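Local structure of nucleoside-diphosphate-sugar epimerase (Pseudomonas aeruginosa, 2X4G) at residues Y239-H244 / E313-F318; R196-I201 / R253-L258. The protein probably binds NAD(P) in a Rossmann-type domain and acts on a nucleotide sugar, though its exact reaction is not established. All blocks are in the same frame, centred on the assembly; numbering follows the deposited sequence.

Contact 1 (Y239-H244 / E313-F318)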
loop_
_atom_site.group_PDB
_atom_site.type_symbol
_atom_site.label_atom_id
_atom_site.label_comp_id
_atom_site.label_asym_id
_atom_site.label_seq_id
_atom_site.Cartn_x
_atom_site.Cartn_y
_atom_site.Cartn_z
ATOM N N TYR A 239 9.257 31.446 -0.282
ATOM C CA TYR A 239 9.553 31.840 -1.653
ATOM C C TYR A 239 9.472 30.635 -2.563
ATOM O O TYR A 239 10.275 29.707 -2.467
ATOM C CB TYR A 239 10.931 32.479 -1.751
ATOM C CG TYR A 239 11.022 33.775 -1.014
ATOM C CD1 TYR A 239 11.434 33.817 0.309
ATOM C CD2 TYR A 239 10.663 34.962 -1.631
ATOM C CE1 TYR A 239 11.517 35.023 0.988
ATOM C CE2 TYR A 239 10.731 36.163 -0.957
ATOM C CZ TYR A 239 11.164 36.187 0.349
ATOM O OH TYR A 239 11.226 37.389 1.006
ATOM N N LEU A 240 8.466 30.659 -3.433
ATOM C CA LEU A 240 8.304 29.658 -4.471
ATOM C C LEU A 240 9.365 29.842 -5.585
ATOM O O LEU A 240 9.532 30.931 -6.156
ATOM C CB LEU A 240 6.900 29.739 -5.038
ATOM C CG LEU A 240 5.768 29.224 -4.155
ATOM C CD1 LEU A 240 4.423 29.699 -4.703
ATOM C CD2 LEU A 240 5.834 27.676 -4.087
ATOM N N LEU A 241 10.099 28.758 -5.844
ATOM C CA LEU A 241 11.181 28.743 -6.801
ATOM C C LEU A 241 10.675 27.863 -7.933
ATOM O O LEU A 241 10.630 26.667 -7.796
ATOM C CB LEU A 241 12.458 28.201 -6.142
ATOM C CG LEU A 241 12.924 28.954 -4.872
ATOM C CD1 LEU A 241 14.111 28.281 -4.222
ATOM C CD2 LEU A 241 13.255 30.425 -5.173
ATOM N N THR A 242 10.270 28.490 -9.038
ATOM C CA THR A 242 9.455 27.850 -10.062
ATOM C C THR A 242 10.157 27.841 -11.388
ATOM O O THR A 242 11.056 28.638 -11.622
ATOM C CB THR A 242 8.136 28.606 -10.268
ATOM O OG1 THR A 242 8.408 29.916 -10.762
ATOM C CG2 THR A 242 7.387 28.748 -8.971
ATOM N N GLY A 243 9.712 26.946 -12.265
ATOM C CA GLY A 243 10.333 26.712 -13.565
ATOM C C GLY A 243 9.286 26.828 -14.636
ATOM O O GLY A 243 9.061 27.920 -15.155
ATOM N N HIS A 244 8.634 25.711 -14.960
ATOM C CA HIS A 244 7.578 25.683 -15.985
ATOM C C HIS A 244 6.312 25.075 -15.416
ATOM O O HIS A 244 6.366 24.013 -14.783
ATOM C CB HIS A 244 8.016 24.872 -17.198
ATOM C CG HIS A 244 9.277 25.374 -17.826
ATOM N ND1 HIS A 244 10.476 24.697 -17.733
ATOM C CD2 HIS A 244 9.538 26.511 -18.514
ATOM C CE1 HIS A 244 11.415 25.386 -18.353
ATOM N NE2 HIS A 244 10.873 26.491 -18.835
ATOM N N GLU A 313 10.759 39.346 -7.879
ATOM C CA GLU A 313 10.812 40.739 -7.454
ATOM C C GLU A 313 11.721 40.928 -6.230
ATOM O O GLU A 313 12.536 41.838 -6.191
ATOM C CB GLU A 313 9.394 41.248 -7.195
ATOM C CG GLU A 313 8.512 41.192 -8.477
ATOM C CD GLU A 313 7.113 41.829 -8.306
ATOM O OE1 GLU A 313 6.102 41.086 -8.434
ATOM O OE2 GLU A 313 7.033 43.064 -8.056
ATOM N N GLU A 314 11.613 40.036 -5.260
ATOM C CA GLU A 314 12.391 40.157 -4.046
ATOM C C GLU A 314 13.783 39.587 -4.187
ATOM O O GLU A 314 14.743 40.223 -3.790
ATOM C CB GLU A 314 11.671 39.467 -2.895
ATOM C CG GLU A 314 10.257 40.006 -2.702
ATOM C CD GLU A 314 9.737 39.899 -1.278
ATOM O OE1 GLU A 314 8.516 40.101 -1.099
ATOM O OE2 GLU A 314 10.524 39.613 -0.342
ATOM N N LEU A 315 13.900 38.395 -4.756
ATOM C CA LEU A 315 15.202 37.698 -4.785
ATOM C C LEU A 315 16.026 37.979 -6.031
ATOM O O LEU A 315 17.227 37.761 -6.028
ATOM C CB LEU A 315 15.032 36.182 -4.612
ATOM C CG LEU A 315 14.125 35.784 -3.445
ATOM C CD1 LEU A 315 13.942 34.281 -3.363
ATOM C CD2 LEU A 315 14.680 36.354 -2.145
ATOM N N GLY A 316 15.391 38.487 -7.077
ATOM C CA GLY A 316 16.013 38.555 -8.383
ATOM C C GLY A 316 15.989 37.201 -9.081
ATOM O O GLY A 316 16.623 37.022 -10.123
ATOM N N PHE A 317 15.241 36.239 -8.540
ATOM C CA PHE A 317 15.287 34.895 -9.094
ATOM C C PHE A 317 14.211 34.574 -10.112
ATOM O O PHE A 317 13.035 34.838 -9.910
ATOM C CB PHE A 317 15.212 33.829 -8.019
ATOM C CG PHE A 317 15.092 32.456 -8.588
ATOM C CD1 PHE A 317 13.848 31.891 -8.807
ATOM C CD2 PHE A 317 16.224 31.761 -8.982
ATOM C CE1 PHE A 317 13.736 30.641 -9.365
ATOM C CE2 PHE A 317 16.117 30.508 -9.546
ATOM C CZ PHE A 317 14.869 29.951 -9.749
ATOM N N PHE A 318 14.631 33.931 -11.190
ATOM C CA PHE A 318 13.693 33.322 -12.113
ATOM C C PHE A 318 14.453 32.418 -13.083
ATOM O O PHE A 318 15.632 32.620 -13.320
ATOM C CB PHE A 318 12.880 34.404 -12.864
ATOM C CG PHE A 318 13.712 35.335 -13.699
ATOM C CD1 PHE A 318 14.042 35.008 -15.002
ATOM C CD2 PHE A 318 14.142 36.538 -13.196
ATOM C CE1 PHE A 318 14.791 35.849 -15.772
ATOM C CE2 PHE A 318 14.896 37.398 -13.977
ATOM C CZ PHE A 318 15.221 37.045 -15.261
#
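From Y239 to T242 the part of strand 238-247 leading into its break runs in roughly the same direction as 314-317, 30° apart, with the CA atoms of Y239 and L315 8.7 Å from each other and those of T242 and F318 7.2 Å, a spacing that leaves most of the contact to side chains. The phenol of Y239 reaches the last turn of helix 309-315, where its OH donates to OE2 of E314 at 2.7 Å. Ring and carboxylate planes stand 76° apart, and the hydroxyl meets OE2 from above the carboxylate plane. The same OH is also bonded to the backbone N of R234, and the other carboxylate oxygen, OE1, forms a salt bridge with R234, so one arginine residue holds both partners. Over one face of the Y239 ring lies L315, its CD2 4.2 Å from the centroid in a CH-pi contact. Strand 238-247 pairs with 176-185 in the central sheet of this Rossmann-type fold, and the 313-318 segment passes beside it, also in touch with helix 219-232. G316, with positive phi, takes the chain out of the helix. F317 then turns inward, its CG anti to the backbone N (chi1 173°), which brings CD1 to 4.0 Å from CD2 of L241, the two side chains crossing nearly perpendicularly. At the ring edge, CE1 of F317 lies 4.0 Å from the carbonyl O of T242.

Contact 2 (R196-I201 / R253-L258)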
loop_
_atom_site.group_PDB
_atom_site.type_symbol
_atom_site.label_atom_id
_atom_site.label_comp_id
_atom_site.label_asym_id
_atom_site.label_seq_id
_atom_site.Cartn_x
_atom_site.Cartn_y
_atom_site.Cartn_z
ATOM N N ARG A 196 12.426 9.723 -11.263
ATOM C CA ARG A 196 11.926 8.374 -11.584
ATOM C C ARG A 196 10.930 8.429 -12.752
ATOM O O ARG A 196 10.716 7.419 -13.415
ATOM C CB ARG A 196 11.319 7.643 -10.360
ATOM C CG ARG A 196 12.312 6.631 -9.704
ATOM C CD ARG A 196 11.809 5.900 -8.408
ATOM N NE ARG A 196 12.009 6.698 -7.186
ATOM C CZ ARG A 196 11.617 6.351 -5.950
ATOM N NH1 ARG A 196 10.991 5.198 -5.728
ATOM N NH2 ARG A 196 11.850 7.172 -4.918
ATOM N N VAL A 197 10.341 9.609 -13.003
ATOM C CA VAL A 197 9.455 9.792 -14.153
ATOM C C VAL A 197 10.222 9.487 -15.406
ATOM O O VAL A 197 9.727 8.807 -16.291
ATOM C CB VAL A 197 8.949 11.237 -14.372
ATOM C CG1 VAL A 197 7.644 11.192 -15.167
ATOM C CG2 VAL A 197 8.730 11.955 -13.091
ATOM N N ILE A 198 11.439 10.022 -15.464
ATOM C CA ILE A 198 12.267 9.929 -16.648
ATOM C C ILE A 198 12.688 8.505 -16.852
ATOM O O ILE A 198 12.571 7.988 -17.940
ATOM C CB ILE A 198 13.496 10.844 -16.557
ATOM C CG1 ILE A 198 13.069 12.307 -16.718
ATOM C CG2 ILE A 198 14.502 10.458 -17.603
ATOM C CD1 ILE A 198 14.047 13.286 -16.136
ATOM N N THR A 199 13.145 7.852 -15.794
ATOM C CA THR A 199 13.584 6.463 -15.928
ATOM C C THR A 199 12.409 5.489 -16.098
ATOM O O THR A 199 12.527 4.521 -16.843
ATOM C CB THR A 199 14.524 6.029 -14.789
ATOM O OG1 THR A 199 13.831 6.038 -13.538
ATOM C CG2 THR A 199 15.722 6.970 -14.713
ATOM N N ALA A 200 11.275 5.741 -15.446
ATOM C CA ALA A 200 10.121 4.858 -15.607
ATOM C C ALA A 200 9.715 4.842 -17.076
ATOM O O ALA A 200 9.629 3.775 -17.708
ATOM C CB ALA A 200 8.972 5.299 -14.735
ATOM N N ILE A 201 9.504 6.032 -17.630
ATOM C CA ILE A 201 9.189 6.162 -19.044
ATOM C C ILE A 201 10.245 5.453 -19.907
ATOM O O ILE A 201 9.920 4.535 -20.645
ATOM C CB ILE A 201 9.067 7.634 -19.436
ATOM C CG1 ILE A 201 7.784 8.219 -18.835
ATOM C CG2 ILE A 201 9.039 7.784 -20.939
ATOM C CD1 ILE A 201 7.607 9.678 -19.076
ATOM N N ARG A 253 4.830 13.600 -22.254
ATOM C CA ARG A 253 5.002 13.475 -23.697
ATOM C C ARG A 253 6.382 13.955 -24.142
ATOM O O ARG A 253 6.969 13.383 -25.061
ATOM C CB ARG A 253 3.867 14.197 -24.448
ATOM C CG ARG A 253 3.786 13.890 -25.958
ATOM C CD ARG A 253 2.816 14.814 -26.704
ATOM N NE ARG A 253 2.756 16.157 -26.117
ATOM C CZ ARG A 253 3.689 17.100 -26.268
ATOM N NH1 ARG A 253 4.783 16.875 -26.990
ATOM N NH2 ARG A 253 3.537 18.279 -25.675
ATOM N N ARG A 254 6.926 14.964 -23.481
ATOM C CA ARG A 254 8.184 15.515 -23.953
ATOM C C ARG A 254 9.287 14.520 -23.654
ATOM O O ARG A 254 10.125 14.231 -24.491
ATOM C CB ARG A 254 8.482 16.873 -23.323
ATOM C CG ARG A 254 7.325 17.890 -23.434
ATOM C CD ARG A 254 7.369 18.768 -24.686
ATOM N NE ARG A 254 8.419 19.789 -24.626
ATOM C CZ ARG A 254 8.381 20.879 -23.854
ATOM N NH1 ARG A 254 9.407 21.738 -23.878
ATOM N NH2 ARG A 254 7.329 21.111 -23.054
ATOM N N ILE A 255 9.254 13.977 -22.451
ATOM C CA ILE A 255 10.230 12.981 -22.013
ATOM C C ILE A 255 10.175 11.798 -22.948
ATOM O O ILE A 255 11.210 11.340 -23.397
ATOM C CB ILE A 255 9.965 12.523 -20.547
ATOM C CG1 ILE A 255 10.241 13.674 -19.574
ATOM C CG2 ILE A 255 10.807 11.298 -20.192
ATOM C CD1 ILE A 255 9.680 13.448 -18.212
ATOM N N ALA A 256 8.977 11.307 -23.257
ATOM C CA ALA A 256 8.840 10.233 -24.252
ATOM C C ALA A 256 9.508 10.596 -25.582
ATOM O O ALA A 256 10.315 9.839 -26.118
ATOM C CB ALA A 256 7.394 9.896 -24.484
ATOM N N GLU A 257 9.188 11.767 -26.109
ATOM C CA GLU A 257 9.668 12.137 -27.438
ATOM C C GLU A 257 11.189 12.181 -27.478
ATOM O O GLU A 257 11.804 11.717 -28.450
ATOM C CB GLU A 257 9.043 13.461 -27.884
ATOM C CG GLU A 257 7.555 13.311 -28.234
ATOM C CD GLU A 257 6.791 14.635 -28.256
ATOM O OE1 GLU A 257 7.433 15.705 -28.115
ATOM O OE2 GLU A 257 5.543 14.600 -28.412
ATOM N N LEU A 258 11.782 12.707 -26.402
ATOM C CA LEU A 258 13.226 12.810 -26.261
ATOM C C LEU A 258 13.892 11.450 -26.103
ATOM O O LEU A 258 15.002 11.256 -26.578
ATOM C CB LEU A 258 13.563 13.675 -25.063
ATOM C CG LEU A 258 13.165 15.138 -25.208
ATOM C CD1 LEU A 258 13.403 15.856 -23.895
ATOM C CD2 LEU A 258 13.956 15.771 -26.379
#
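V197, the first residue of helix 196-202 to meet helix 248-259, touches it lightly: its CG1 comes to 4.3 Å from CD1 of I255. One residue on, I198 offers CG1 to that same methyl at 3.9 Å, its side chain lying at about a right angle to that of I255, while A330 and F334 of helix 323-336 also pack on it. One turn after V197, I201 brings a second apolar group across. Its CD1 lies 3.8 Å from CG2 of I255, and its CG2 approaches CA of A256 at 4.1 Å. The segment axes cross at a signed angle of -50°, 9.8 Å apart at closest approach, and the two helices pack together with helix 323-336 outside the central sheet, among elements that in this family usually form the substrate-binding part; M206 also packs on V197 and I201. I255 divides its branches: with CG1 beside the backbone N (chi1 -68°), CD1 serves V197 and I198, whereas CG2, anti to the backbone N, meets I201. The small side chain of A256 is consistent with the close approach of I201 to the backbone, the CA atoms of these two residues being 6.6 Å apart. Away from this apolar patch, R253 and E257 of the partner helix form a salt bridge one turn apart, NH1 to OE2 2.8 Å, with the carboxylate oxygen lying in the guanidinium plane.

Along the chain, 196-201 comes first, then 239-244, 253-258 and 313-318, so the loops closed by the two contacts cross rather than nest. Contact 2 closes 51 intervening residues, which include strands 208-210 and 213-218, helix 219-232, all of strand 238-247 and the start of helix 248-259. Contact 1 opens within that loop and closes 68 residues later, after helices 248-259 and 269-280. Strand 238-247 leads directly into helix 248-259, linking the contacts through the chain; their centres are 26 Å apart and their nearest atoms about 7 Å, without touching. Contact 1 joins helix 309-315 to the large sheet, whereas contact 2 pairs two helices farther from the chain centre.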